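Local coordinates for protein 2-(acetamidomethylene)succinate hydrolase (Mesorhizobium loti, PDB 3KXP) that catalyses the last step of vitamin B6 degradation, hydrolysing (E)-2-(acetamidomethylene)succinate to succinic semialdehyde, acetate, ammonia and carbon dioxide, at residues A[163-168]-A[259-264]; A[170-175]-A[268-273]; A[195-200]-A[211-216]; A[205-210]-A[297-302]. All blocks are in the same frame, centred on the assembly; numbering follows the deposited sequence.

Interaction 1. Residues A[163-168]-A[259-264]; sequences VAIDFT and LIVRGE
Asp166 reaches across to Gly263 on strand 258-263, where its OD1 is met nearly along the C-O bond by the N-H of Gly263, with OD1 3.0 Å from Gly263 N. The backbone of Asp166 is tied to the same strand, its N 2.7 Å from Val261 O. Its other oxygen, OD2, is hydrogen-bonded to His294 ND1 and Ser266 OG, so both oxygens are engaged and the carboxylate can hardly turn. With an alanine here, the Gly263 N-H would probably lose its acceptor and the His294 ring the partner that orients it. Behind this site the strands run parallel: Val261 N donates to Ala164 O over 3.1 Å in a nearly straight bond (174°), and Ala164 N to Leu259 O. Branched Val163, Ile165, Leu259 and Val261 line one sheet face, Val163 CG1 lying 4.3 Å from Val261 CG2. On the other, small Ala164 lets helix 143-154 come close, while Thr168 CG2 meets Ile260 CG2 at 3.9 Å, the side chains crossing about perpendicularly. A probable catalytic acid on the loop after the sixth sheet strand, rather than the canonical seventh, is a known variant of the alpha/beta hydrolase triad.

Interaction 2. Residues A[170-175]-A[268-273]; sequences YIETEA and LVSAAA
Ile171 lies obliquely across the branched end of Leu268, its CG2 3.7 Å from Leu268 CD2 and its CD1 against both Leu268 methyls. With CG1 anti to the carbonyl carbon (chi1 -63°), the two arms of the isoleucine spread: CG2 also rests on the Leu268 carbonyl, and CD1 extends to Val269 CG2 at 4.2 Å. Ala175, with only a methyl, comes close beside this pair, its CB 3.7 Å from Leu268 O. The neighbouring polar half is built round a water. It donates to Leu268 O (2.8 Å from the water oxygen) and to Glu172 OE1, and accepts from Ser270 N, so the bent glutamate chain is joined to two backbone groups of the other segment. Ser270 is the N-cap of helix 271-280: its OG accepts from Ala273 N at 2.9 Å. A weak bond of 3.4 Å runs from Ser270 OG to Glu172 OE2. A carboxylate near this helix start would probably interact favourably with the helix dipole. Ala273, a small residue that lets the loop come close, puts CB 3.9 Å from Tyr170 O. Thus the first turn of each helix, 173-182 and 271-280, packs on the loop leading into the other: the Tyr170 side chain touches Lys276, Thr277 and Leu280 of the latter, while Leu268 faces inward to Phe167, Ser142 and His294, where the sheet strands end.

Interaction 3. Residues A[195-200]-A[211-216]; sequences AVEAYL and AIRIRA
Leu200 and Ile212 form the dense part of this helix-helix contact, with Leu200 CB 3.9 Å from Ile212 CG2 and the Ile212 CD1 tip tucked against the Leu200 backbone. Next to them Ala216, with only a methyl to accommodate, lets the helices draw together: its CB lies 3.8 Å from Val196 CG1 and 3.6 Å from Glu197 CG, and Leu200 CD1 reaches over its backbone N. Tyr220 of the following strand closes over Val196 and Leu200. The short helical segments cross at 125°, their axes 9.2 Å apart, and belong to the excursion between the sixth and seventh sheet strands, the usual place of the cap in alpha/beta hydrolases. Toward solvent, the packing gives way to charge. Glu197, extended beyond CG, brings OE2 to Arg213 NE at 2.8 Å; the hydrogen bond within this salt bridge is weak and bent, the carboxylate and guanidinium planes standing 87° apart. Arg213 reaches it by folding back at chi2 and chi3, and its NH1 also pairs with Glu217. A leucine in place of Glu197 would probably leave Arg213 without this cross-helix mate and its guanidinium freer to swing. On the inner side Arg215 presses CB on Leu200 CD1, while its guanidinium pairs with Glu298 and meets Tyr204 in a cation-pi contact.

Interaction 4. Residues A[205-210]-A[297-302]; sequences PNIPAD and NEVSPE
Glu298 begins the contact, laying its chain at a slant beside Ile207. Its CB sits 4.2 Å from Ile207 CG2, and the carboxylate passes beside the same side chain, OE1 lying 4.2 Å from Ile207 CD1. The charge itself is answered by Arg215, to which OE2 is salt-bridged, so the isoleucine supplies an apolar flank that would tend to shield the ion pair. The Glu298 carbonyl faces the Pro208 ring, its O 3.5 Å from Pro208 CD; proline has no N-H to donate, so its ring carbons make only van der Waals contact with this oxygen. Val299 follows and carries most of the remaining contact. With CG1 anti to the backbone N (chi1 -178°), both methyls straddle the Asn206 carbonyl: CG2 is 3.6 Å and CG1 3.8 Å from Asn206 O. Val299 CG2 also meets Ile207 CG1 at 4.3 Å, a pair of branched side chains suited to apolar packing. No hydrogen bond joins the segments, so direct contact between them is van der Waals packing. At Ser300 the chain leaves the short helix, and Pro301, which needs no N-H in a first turn, starts the next one, where Glu302 pairs with Arg90. The loop leading into helix 209-218 thereby rests on the last residues of helix 296-299, just before the turn into helix 301-313. Asn206, hydrogen-bonded to Asp293, and Ile207, packed on Tyr295 and Ile212, join what is probably part of the cap to the loop bearing His294.

Interactions 1 and 2 border the active site at the strand ends, their centres 12 Å apart. Arg262 NH1 lies 2.8 Å from Val269 O, a probable hydrogen bond between them. The Leu268 side chain of interaction 2 comes within about 4 Å of those of both Ser142 and His294. Interaction 4 touches interaction 1 through Ile165 CD1 and Asn297 CB, 4.2 Å apart, and interaction 3 through the ion pair Arg215 NE to Glu298 OE2, 2.8 Å. It therefore bridges the core fold and the probable cap. Interaction 3 stands about 10 Å (nearest atoms) from interaction 1, yet its Arg215 side chain is only about 7 Å from that of His294 and about 8 Å from that of Ile77, which binds chloride.

Interaction 1. Residues A[163-168]-A[259-264]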
loop_
_atom_site.group_PDB
_atom_site.type_symbol
_atom_site.label_atom_id
_atom_site.label_comp_id
_atom_site.label_asym_id
_atom_site.label_seq_id
_atom_site.Cartn_x
_atom_site.Cartn_y
_atom_site.Cartn_z
ATOM N N VAL A 163 6.526 1.281 -7.922
ATOM C CA VAL A 163 5.245 0.634 -8.135
ATOM C C VAL A 163 5.628 -0.512 -9.069
ATOM O O VAL A 163 5.773 -0.312 -10.277
ATOM C CB VAL A 163 4.234 1.550 -8.841
ATOM C CG1 VAL A 163 2.999 0.759 -9.197
ATOM C CG2 VAL A 163 3.858 2.731 -7.933
ATOM N N ALA A 164 5.828 -1.697 -8.493
ATOM C CA ALA A 164 6.214 -2.889 -9.240
ATOM C C ALA A 164 5.000 -3.659 -9.774
ATOM O O ALA A 164 4.416 -4.485 -9.070
ATOM C CB ALA A 164 7.054 -3.797 -8.352
ATOM N N ILE A 165 4.642 -3.403 -11.026
ATOM C CA ILE A 165 3.491 -4.056 -11.642
ATOM C C ILE A 165 3.778 -5.408 -12.299
ATOM O O ILE A 165 4.375 -5.478 -13.371
ATOM C CB ILE A 165 2.844 -3.146 -12.717
ATOM C CG1 ILE A 165 2.450 -1.799 -12.097
ATOM C CG2 ILE A 165 1.626 -3.843 -13.323
ATOM C CD1 ILE A 165 1.788 -0.834 -13.083
ATOM N N ASP A 166 3.339 -6.468 -11.631
ATOM C CA ASP A 166 3.443 -7.848 -12.101
ATOM C C ASP A 166 4.798 -8.511 -12.334
ATOM O O ASP A 166 5.054 -9.044 -13.422
ATOM C CB ASP A 166 2.588 -8.027 -13.358
ATOM C CG ASP A 166 1.720 -9.275 -13.293
ATOM O OD1 ASP A 166 0.847 -9.335 -12.400
ATOM O OD2 ASP A 166 1.907 -10.199 -14.115
ATOM N N PHE A 167 5.660 -8.477 -11.321
ATOM C CA PHE A 167 6.952 -9.140 -11.396
ATOM C C PHE A 167 7.585 -9.185 -10.027
ATOM O O PHE A 167 8.120 -8.194 -9.529
ATOM C CB PHE A 167 7.908 -8.470 -12.386
ATOM C CG PHE A 167 8.996 -9.399 -12.872
ATOM C CD1 PHE A 167 10.003 -9.824 -12.012
ATOM C CD2 PHE A 167 8.957 -9.919 -14.159
ATOM C CE1 PHE A 167 10.956 -10.765 -12.424
ATOM C CE2 PHE A 167 9.903 -10.859 -14.586
ATOM C CZ PHE A 167 10.905 -11.284 -13.712
ATOM N N THR A 168 7.538 -10.365 -9.435
ATOM C CA THR A 168 8.056 -10.592 -8.098
ATOM C C THR A 168 9.062 -11.735 -8.140
ATOM O O THR A 168 9.309 -12.320 -9.194
ATOM C CB THR A 168 6.914 -11.030 -7.173
ATOM O OG1 THR A 168 6.385 -12.275 -7.658
ATOM C CG2 THR A 168 5.792 -9.981 -7.148
ATOM N N LEU A 259 5.202 -0.745 -3.849
ATOM C CA LEU A 259 3.835 -1.224 -3.931
ATOM C C LEU A 259 3.849 -2.393 -4.914
ATOM O O LEU A 259 4.315 -2.252 -6.042
ATOM C CB LEU A 259 2.915 -0.129 -4.453
ATOM C CG LEU A 259 1.473 -0.564 -4.749
ATOM C CD1 LEU A 259 0.712 -0.779 -3.438
ATOM C CD2 LEU A 259 0.776 0.515 -5.582
ATOM N N ILE A 260 3.356 -3.547 -4.489
ATOM C CA ILE A 260 3.328 -4.707 -5.369
ATOM C C ILE A 260 1.948 -4.819 -5.998
ATOM O O ILE A 260 0.936 -4.874 -5.293
ATOM C CB ILE A 260 3.620 -6.009 -4.605
ATOM C CG1 ILE A 260 4.982 -5.923 -3.917
ATOM C CG2 ILE A 260 3.604 -7.182 -5.568
ATOM C CD1 ILE A 260 5.280 -7.108 -3.007
ATOM N N VAL A 261 1.905 -4.835 -7.325
ATOM C CA VAL A 261 0.639 -4.955 -8.027
ATOM C C VAL A 261 0.648 -6.231 -8.845
ATOM O O VAL A 261 1.584 -6.472 -9.611
ATOM C CB VAL A 261 0.395 -3.759 -8.971
ATOM C CG1 VAL A 261 -0.883 -3.975 -9.756
ATOM C CG2 VAL A 261 0.293 -2.474 -8.161
ATOM N N ARG A 262 -0.372 -7.065 -8.658
ATOM C CA ARG A 262 -0.474 -8.307 -9.417
ATOM C C ARG A 262 -1.827 -8.374 -10.088
ATOM O O ARG A 262 -2.816 -7.855 -9.569
ATOM C CB ARG A 262 -0.336 -9.553 -8.529
ATOM C CG ARG A 262 -0.325 -10.847 -9.360
ATOM C CD ARG A 262 -0.443 -12.125 -8.552
ATOM N NE ARG A 262 -1.841 -12.490 -8.372
ATOM C CZ ARG A 262 -2.476 -13.456 -9.028
ATOM N NH1 ARG A 262 -1.851 -14.201 -9.932
ATOM N NH2 ARG A 262 -3.758 -13.662 -8.784
ATOM N N GLY A 263 -1.866 -9.015 -11.246
ATOM C CA GLY A 263 -3.129 -9.179 -11.936
ATOM C C GLY A 263 -3.723 -10.475 -11.415
ATOM O O GLY A 263 -3.001 -11.461 -11.242
ATOM N N GLU A 264 -5.023 -10.481 -11.154
ATOM C CA GLU A 264 -5.684 -11.679 -10.650
ATOM C C GLU A 264 -5.421 -12.926 -11.490
ATOM O O GLU A 264 -5.139 -13.991 -10.948
ATOM C CB GLU A 264 -7.195 -11.451 -10.541
ATOM C CG GLU A 264 -7.978 -12.717 -10.249
ATOM C CD GLU A 264 -9.475 -12.487 -10.221
ATOM O OE1 GLU A 264 -9.990 -11.781 -11.114
ATOM O OE2 GLU A 264 -10.138 -13.027 -9.311
#

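Interaction 2. Residues A[170-175]-A[268-273]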
loop_
_atom_site.group_PDB
_atom_site.type_symbol
_atom_site.label_atom_id
_atom_site.label_comp_id
_atom_site.label_asym_id
_atom_site.label_seq_id
_atom_site.Cartn_x
_atom_site.Cartn_y
_atom_site.Cartn_z
ATOM N N TYR A 170 10.381 -15.598 -7.015
ATOM C CA TYR A 170 9.667 -16.870 -6.956
ATOM C C TYR A 170 8.812 -17.274 -8.158
ATOM O O TYR A 170 8.042 -18.229 -8.068
ATOM C CB TYR A 170 8.785 -16.913 -5.706
ATOM C CG TYR A 170 9.499 -16.553 -4.429
ATOM C CD1 TYR A 170 9.194 -15.373 -3.744
ATOM C CD2 TYR A 170 10.489 -17.388 -3.902
ATOM C CE1 TYR A 170 9.863 -15.033 -2.561
ATOM C CE2 TYR A 170 11.164 -17.059 -2.721
ATOM C CZ TYR A 170 10.849 -15.882 -2.058
ATOM O OH TYR A 170 11.534 -15.550 -0.909
ATOM N N ILE A 171 8.922 -16.564 -9.275
ATOM C CA ILE A 171 8.147 -16.928 -10.459
ATOM C C ILE A 171 8.566 -18.342 -10.871
ATOM O O ILE A 171 9.757 -18.642 -10.931
ATOM C CB ILE A 171 8.421 -15.948 -11.608
ATOM C CG1 ILE A 171 7.964 -14.544 -11.193
ATOM C CG2 ILE A 171 7.717 -16.411 -12.873
ATOM C CD1 ILE A 171 8.240 -13.474 -12.223
ATOM N N GLU A 172 7.600 -19.214 -11.146
ATOM C CA GLU A 172 7.935 -20.588 -11.520
ATOM C C GLU A 172 8.540 -20.736 -12.909
ATOM O O GLU A 172 8.223 -19.986 -13.833
ATOM C CB GLU A 172 6.717 -21.509 -11.383
ATOM C CG GLU A 172 5.435 -20.937 -11.931
ATOM C CD GLU A 172 4.619 -20.180 -10.888
ATOM O OE1 GLU A 172 3.827 -19.312 -11.305
ATOM O OE2 GLU A 172 4.747 -20.458 -9.671
ATOM N N THR A 173 9.425 -21.719 -13.035
ATOM C CA THR A 173 10.117 -22.007 -14.283
ATOM C C THR A 173 9.203 -22.078 -15.509
ATOM O O THR A 173 9.518 -21.522 -16.563
ATOM C CB THR A 173 10.892 -23.334 -14.170
ATOM O OG1 THR A 173 11.839 -23.238 -13.100
ATOM C CG2 THR A 173 11.635 -23.638 -15.463
ATOM N N GLU A 174 8.070 -22.760 -15.363
ATOM C CA GLU A 174 7.121 -22.918 -16.459
ATOM C C GLU A 174 6.629 -21.583 -17.013
ATOM O O GLU A 174 6.483 -21.427 -18.227
ATOM C CB GLU A 174 5.918 -23.751 -16.000
ATOM C CG GLU A 174 6.259 -25.158 -15.503
ATOM C CD GLU A 174 7.158 -25.158 -14.269
ATOM O OE1 GLU A 174 6.993 -24.270 -13.401
ATOM O OE2 GLU A 174 8.022 -26.060 -14.163
ATOM N N ALA A 175 6.375 -20.628 -16.123
ATOM C CA ALA A 175 5.890 -19.310 -16.521
ATOM C C ALA A 175 6.953 -18.559 -17.324
ATOM O O ALA A 175 6.640 -17.870 -18.300
ATOM C CB ALA A 175 5.480 -18.508 -15.284
ATOM N N LEU A 268 2.095 -14.867 -15.518
ATOM C CA LEU A 268 3.515 -14.724 -15.206
ATOM C C LEU A 268 3.707 -14.811 -13.691
ATOM O O LEU A 268 4.481 -15.633 -13.205
ATOM C CB LEU A 268 4.046 -13.383 -15.719
ATOM C CG LEU A 268 5.545 -13.200 -16.028
ATOM C CD1 LEU A 268 6.050 -11.982 -15.283
ATOM C CD2 LEU A 268 6.354 -14.430 -15.663
ATOM N N VAL A 269 2.994 -13.969 -12.948
ATOM C CA VAL A 269 3.088 -13.977 -11.491
ATOM C C VAL A 269 1.865 -14.692 -10.924
ATOM O O VAL A 269 0.750 -14.171 -10.967
ATOM C CB VAL A 269 3.154 -12.538 -10.911
ATOM C CG1 VAL A 269 3.094 -12.576 -9.390
ATOM C CG2 VAL A 269 4.437 -11.854 -11.364
ATOM N N SER A 270 2.088 -15.894 -10.400
ATOM C CA SER A 270 1.023 -16.703 -9.829
ATOM C C SER A 270 0.679 -16.222 -8.431
ATOM O O SER A 270 1.450 -15.491 -7.811
ATOM C CB SER A 270 1.471 -18.155 -9.731
ATOM O OG SER A 270 2.372 -18.303 -8.646
ATOM N N ALA A 271 -0.474 -16.656 -7.933
ATOM C CA ALA A 271 -0.901 -16.292 -6.590
ATOM C C ALA A 271 0.084 -16.864 -5.563
ATOM O O ALA A 271 0.343 -16.255 -4.527
ATOM C CB ALA A 271 -2.293 -16.827 -6.329
ATOM N N ALA A 272 0.627 -18.040 -5.855
ATOM C CA ALA A 272 1.585 -18.680 -4.959
ATOM C C ALA A 272 2.861 -17.839 -4.901
ATOM O O ALA A 272 3.445 -17.655 -3.831
ATOM C CB ALA A 272 1.902 -20.101 -5.451
ATOM N N ALA A 273 3.282 -17.321 -6.051
ATOM C CA ALA A 273 4.477 -16.482 -6.109
ATOM C C ALA A 273 4.295 -15.214 -5.273
ATOM O O ALA A 273 5.195 -14.827 -4.528
ATOM C CB ALA A 273 4.798 -16.114 -7.556
HETATM O O HOH W 1 4.693 -17.004 -10.828
#

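Interaction 3. Residues A[195-200]-A[211-216]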
loop_
_atom_site.group_PDB
_atom_site.type_symbol
_atom_site.label_atom_id
_atom_site.label_comp_id
_atom_site.label_asym_id
_atom_site.label_seq_id
_atom_site.Cartn_x
_atom_site.Cartn_y
_atom_site.Cartn_z
ATOM N N ALA A 195 -2.045 -5.817 -40.097
ATOM C CA ALA A 195 -1.493 -7.132 -39.798
ATOM C C ALA A 195 -0.821 -7.135 -38.422
ATOM O O ALA A 195 -0.804 -8.151 -37.739
ATOM C CB ALA A 195 -0.490 -7.545 -40.882
ATOM N N VAL A 196 -0.270 -5.993 -38.024
ATOM C CA VAL A 196 0.397 -5.869 -36.729
ATOM C C VAL A 196 -0.630 -5.963 -35.603
ATOM O O VAL A 196 -0.394 -6.626 -34.595
ATOM C CB VAL A 196 1.153 -4.518 -36.606
ATOM C CG1 VAL A 196 1.723 -4.348 -35.192
ATOM C CG2 VAL A 196 2.279 -4.464 -37.616
ATOM N N GLU A 197 -1.765 -5.292 -35.777
ATOM C CA GLU A 197 -2.820 -5.316 -34.772
ATOM C C GLU A 197 -3.436 -6.706 -34.657
ATOM O O GLU A 197 -3.713 -7.175 -33.552
ATOM C CB GLU A 197 -3.894 -4.299 -35.118
ATOM C CG GLU A 197 -3.394 -2.882 -35.084
ATOM C CD GLU A 197 -4.427 -1.911 -35.587
ATOM O OE1 GLU A 197 -4.820 -2.023 -36.769
ATOM O OE2 GLU A 197 -4.852 -1.040 -34.803
ATOM N N ALA A 198 -3.654 -7.360 -35.796
ATOM C CA ALA A 198 -4.210 -8.709 -35.788
ATOM C C ALA A 198 -3.270 -9.580 -34.968
ATOM O O ALA A 198 -3.700 -10.316 -34.081
ATOM C CB ALA A 198 -4.314 -9.251 -37.199
ATOM N N TYR A 199 -1.979 -9.487 -35.265
ATOM C CA TYR A 199 -0.982 -10.257 -34.543
ATOM C C TYR A 199 -1.025 -9.960 -33.042
ATOM O O TYR A 199 -1.066 -10.873 -32.219
ATOM C CB TYR A 199 0.423 -9.950 -35.062
ATOM C CG TYR A 199 1.492 -10.407 -34.098
ATOM C CD1 TYR A 199 1.690 -11.765 -33.837
ATOM C CD2 TYR A 199 2.248 -9.480 -33.380
ATOM C CE1 TYR A 199 2.614 -12.188 -32.878
ATOM C CE2 TYR A 199 3.168 -9.891 -32.420
ATOM C CZ TYR A 199 3.346 -11.240 -32.172
ATOM O OH TYR A 199 4.237 -11.636 -31.203
ATOM N N LEU A 200 -1.007 -8.677 -32.693
ATOM C CA LEU A 200 -1.024 -8.279 -31.295
ATOM C C LEU A 200 -2.306 -8.698 -30.584
ATOM O O LEU A 200 -2.247 -9.318 -29.532
ATOM C CB LEU A 200 -0.793 -6.763 -31.178
ATOM C CG LEU A 200 0.611 -6.283 -31.601
ATOM C CD1 LEU A 200 0.637 -4.766 -31.705
ATOM C CD2 LEU A 200 1.662 -6.775 -30.603
ATOM N N ALA A 211 -5.243 -0.015 -26.661
ATOM C CA ALA A 211 -3.887 -0.315 -26.234
ATOM C C ALA A 211 -3.168 -1.092 -27.330
ATOM O O ALA A 211 -1.970 -0.917 -27.541
ATOM C CB ALA A 211 -3.908 -1.122 -24.923
ATOM N N ILE A 212 -3.900 -1.957 -28.025
ATOM C CA ILE A 212 -3.298 -2.720 -29.105
ATOM C C ILE A 212 -2.814 -1.730 -30.166
ATOM O O ILE A 212 -1.669 -1.804 -30.622
ATOM C CB ILE A 212 -4.306 -3.721 -29.738
ATOM C CG1 ILE A 212 -4.586 -4.868 -28.763
ATOM C CG2 ILE A 212 -3.746 -4.280 -31.054
ATOM C CD1 ILE A 212 -3.392 -5.754 -28.494
ATOM N N ARG A 213 -3.681 -0.794 -30.537
ATOM C CA ARG A 213 -3.340 0.214 -31.536
ATOM C C ARG A 213 -2.120 1.041 -31.110
ATOM O O ARG A 213 -1.256 1.343 -31.936
ATOM C CB ARG A 213 -4.552 1.119 -31.799
ATOM C CG ARG A 213 -4.262 2.440 -32.495
ATOM C CD ARG A 213 -3.675 2.301 -33.905
ATOM N NE ARG A 213 -4.571 1.701 -34.895
ATOM C CZ ARG A 213 -4.510 1.953 -36.207
ATOM N NH1 ARG A 213 -3.607 2.803 -36.682
ATOM N NH2 ARG A 213 -5.328 1.331 -37.052
ATOM N N ILE A 214 -2.038 1.402 -29.830
ATOM C CA ILE A 214 -0.890 2.171 -29.360
ATOM C C ILE A 214 0.415 1.384 -29.541
ATOM O O ILE A 214 1.417 1.941 -29.990
ATOM C CB ILE A 214 -1.052 2.591 -27.876
ATOM C CG1 ILE A 214 -2.083 3.718 -27.779
ATOM C CG2 ILE A 214 0.295 3.056 -27.301
ATOM C CD1 ILE A 214 -2.433 4.122 -26.357
ATOM N N ARG A 215 0.403 0.100 -29.197
ATOM C CA ARG A 215 1.589 -0.739 -29.359
ATOM C C ARG A 215 1.912 -0.870 -30.847
ATOM O O ARG A 215 3.070 -0.777 -31.263
ATOM C CB ARG A 215 1.350 -2.138 -28.785
ATOM C CG ARG A 215 1.430 -2.251 -27.274
ATOM C CD ARG A 215 0.988 -3.638 -26.847
ATOM N NE ARG A 215 1.142 -3.876 -25.419
ATOM C CZ ARG A 215 2.112 -4.612 -24.888
ATOM N NH1 ARG A 215 3.022 -5.184 -25.674
ATOM N NH2 ARG A 215 2.169 -4.783 -23.574
ATOM N N ALA A 216 0.876 -1.092 -31.645
ATOM C CA ALA A 216 1.033 -1.244 -33.086
ATOM C C ALA A 216 1.713 -0.043 -33.757
ATOM O O ALA A 216 2.601 -0.207 -34.591
ATOM C CB ALA A 216 -0.332 -1.493 -33.727
#

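Interaction 4. Residues A[205-210]-A[297-302]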
loop_
_atom_site.group_PDB
_atom_site.type_symbol
_atom_site.label_atom_id
_atom_site.label_comp_id
_atom_site.label_asym_id
_atom_site.label_seq_id
_atom_site.Cartn_x
_atom_site.Cartn_y
_atom_site.Cartn_z
ATOM N N PRO A 205 -4.847 -11.282 -26.044
ATOM C CA PRO A 205 -6.313 -11.321 -26.103
ATOM C C PRO A 205 -7.095 -10.445 -25.129
ATOM O O PRO A 205 -8.201 -10.010 -25.448
ATOM C CB PRO A 205 -6.627 -12.813 -25.936
ATOM C CG PRO A 205 -5.515 -13.288 -25.052
ATOM C CD PRO A 205 -4.310 -12.607 -25.676
ATOM N N ASN A 206 -6.533 -10.171 -23.956
ATOM C CA ASN A 206 -7.240 -9.349 -22.971
ATOM C C ASN A 206 -6.936 -7.856 -23.048
ATOM O O ASN A 206 -7.599 -7.055 -22.387
ATOM C CB ASN A 206 -6.950 -9.852 -21.558
ATOM C CG ASN A 206 -7.313 -11.306 -21.384
ATOM O OD1 ASN A 206 -8.419 -11.716 -21.729
ATOM N ND2 ASN A 206 -6.385 -12.100 -20.849
ATOM N N ILE A 207 -5.947 -7.476 -23.853
ATOM C CA ILE A 207 -5.595 -6.068 -23.977
ATOM C C ILE A 207 -6.580 -5.350 -24.901
ATOM O O ILE A 207 -6.836 -5.800 -26.012
ATOM C CB ILE A 207 -4.154 -5.900 -24.520
ATOM C CG1 ILE A 207 -3.173 -6.650 -23.612
ATOM C CG2 ILE A 207 -3.788 -4.420 -24.599
ATOM C CD1 ILE A 207 -1.707 -6.267 -23.802
ATOM N N PRO A 208 -7.149 -4.227 -24.440
ATOM C CA PRO A 208 -8.115 -3.395 -25.170
ATOM C C PRO A 208 -7.612 -2.893 -26.529
ATOM O O PRO A 208 -6.444 -2.524 -26.663
ATOM C CB PRO A 208 -8.365 -2.234 -24.207
ATOM C CG PRO A 208 -8.123 -2.842 -22.866
ATOM C CD PRO A 208 -6.886 -3.657 -23.108
ATOM N N ALA A 209 -8.503 -2.860 -27.522
ATOM C CA ALA A 209 -8.162 -2.400 -28.875
ATOM C C ALA A 209 -7.315 -1.124 -28.874
ATOM O O ALA A 209 -6.327 -1.023 -29.602
ATOM C CB ALA A 209 -9.435 -2.176 -29.689
ATOM N N ASP A 210 -7.702 -0.150 -28.057
ATOM C CA ASP A 210 -6.957 1.102 -27.973
ATOM C C ASP A 210 -5.487 0.878 -27.617
ATOM O O ASP A 210 -4.595 1.511 -28.187
ATOM C CB ASP A 210 -7.591 2.030 -26.933
ATOM C CG ASP A 210 -8.909 2.610 -27.403
ATOM O OD1 ASP A 210 -8.912 3.321 -28.433
ATOM O OD2 ASP A 210 -9.945 2.355 -26.744
ATOM N N ASN A 297 -1.714 -2.618 -16.169
ATOM C CA ASN A 297 -1.939 -1.224 -16.518
ATOM C C ASN A 297 -2.740 -1.015 -17.811
ATOM O O ASN A 297 -3.535 -0.073 -17.914
ATOM C CB ASN A 297 -0.605 -0.450 -16.549
ATOM C CG ASN A 297 0.409 -1.046 -17.510
ATOM O OD1 ASN A 297 0.843 -0.381 -18.456
ATOM N ND2 ASN A 297 0.805 -2.296 -17.266
ATOM N N GLU A 298 -2.567 -1.902 -18.784
ATOM C CA GLU A 298 -3.304 -1.755 -20.031
ATOM C C GLU A 298 -4.731 -2.311 -19.942
ATOM O O GLU A 298 -5.664 -1.732 -20.503
ATOM C CB GLU A 298 -2.534 -2.428 -21.179
ATOM C CG GLU A 298 -1.347 -1.609 -21.678
ATOM C CD GLU A 298 -0.355 -2.409 -22.515
ATOM O OE1 GLU A 298 0.417 -3.200 -21.935
ATOM O OE2 GLU A 298 -0.339 -2.244 -23.753
ATOM N N VAL A 299 -4.903 -3.415 -19.219
ATOM C CA VAL A 299 -6.209 -4.046 -19.091
ATOM C C VAL A 299 -7.108 -3.396 -18.033
ATOM O O VAL A 299 -8.324 -3.396 -18.174
ATOM C CB VAL A 299 -6.058 -5.569 -18.788
ATOM C CG1 VAL A 299 -7.426 -6.230 -18.712
ATOM C CG2 VAL A 299 -5.210 -6.241 -19.875
ATOM N N SER A 300 -6.513 -2.831 -16.984
ATOM C CA SER A 300 -7.284 -2.187 -15.915
ATOM C C SER A 300 -6.711 -0.810 -15.597
ATOM O O SER A 300 -6.205 -0.577 -14.497
ATOM C CB SER A 300 -7.252 -3.041 -14.641
ATOM O OG SER A 300 -7.647 -4.375 -14.900
ATOM N N PRO A 301 -6.795 0.126 -16.554
ATOM C CA PRO A 301 -6.275 1.487 -16.379
ATOM C C PRO A 301 -6.790 2.284 -15.179
ATOM O O PRO A 301 -6.010 2.974 -14.515
ATOM C CB PRO A 301 -6.610 2.161 -17.714
ATOM C CG PRO A 301 -7.848 1.430 -18.163
ATOM C CD PRO A 301 -7.504 -0.005 -17.840
ATOM N N GLU A 302 -8.089 2.202 -14.898
ATOM C CA GLU A 302 -8.662 2.953 -13.784
ATOM C C GLU A 302 -8.173 2.463 -12.434
ATOM O O GLU A 302 -7.652 3.246 -11.635
ATOM C CB GLU A 302 -10.190 2.896 -13.814
ATOM C CG GLU A 302 -10.807 3.511 -15.060
ATOM C CD GLU A 302 -10.303 4.916 -15.327
ATOM O OE1 GLU A 302 -10.334 5.755 -14.399
ATOM O OE2 GLU A 302 -9.876 5.185 -16.471
#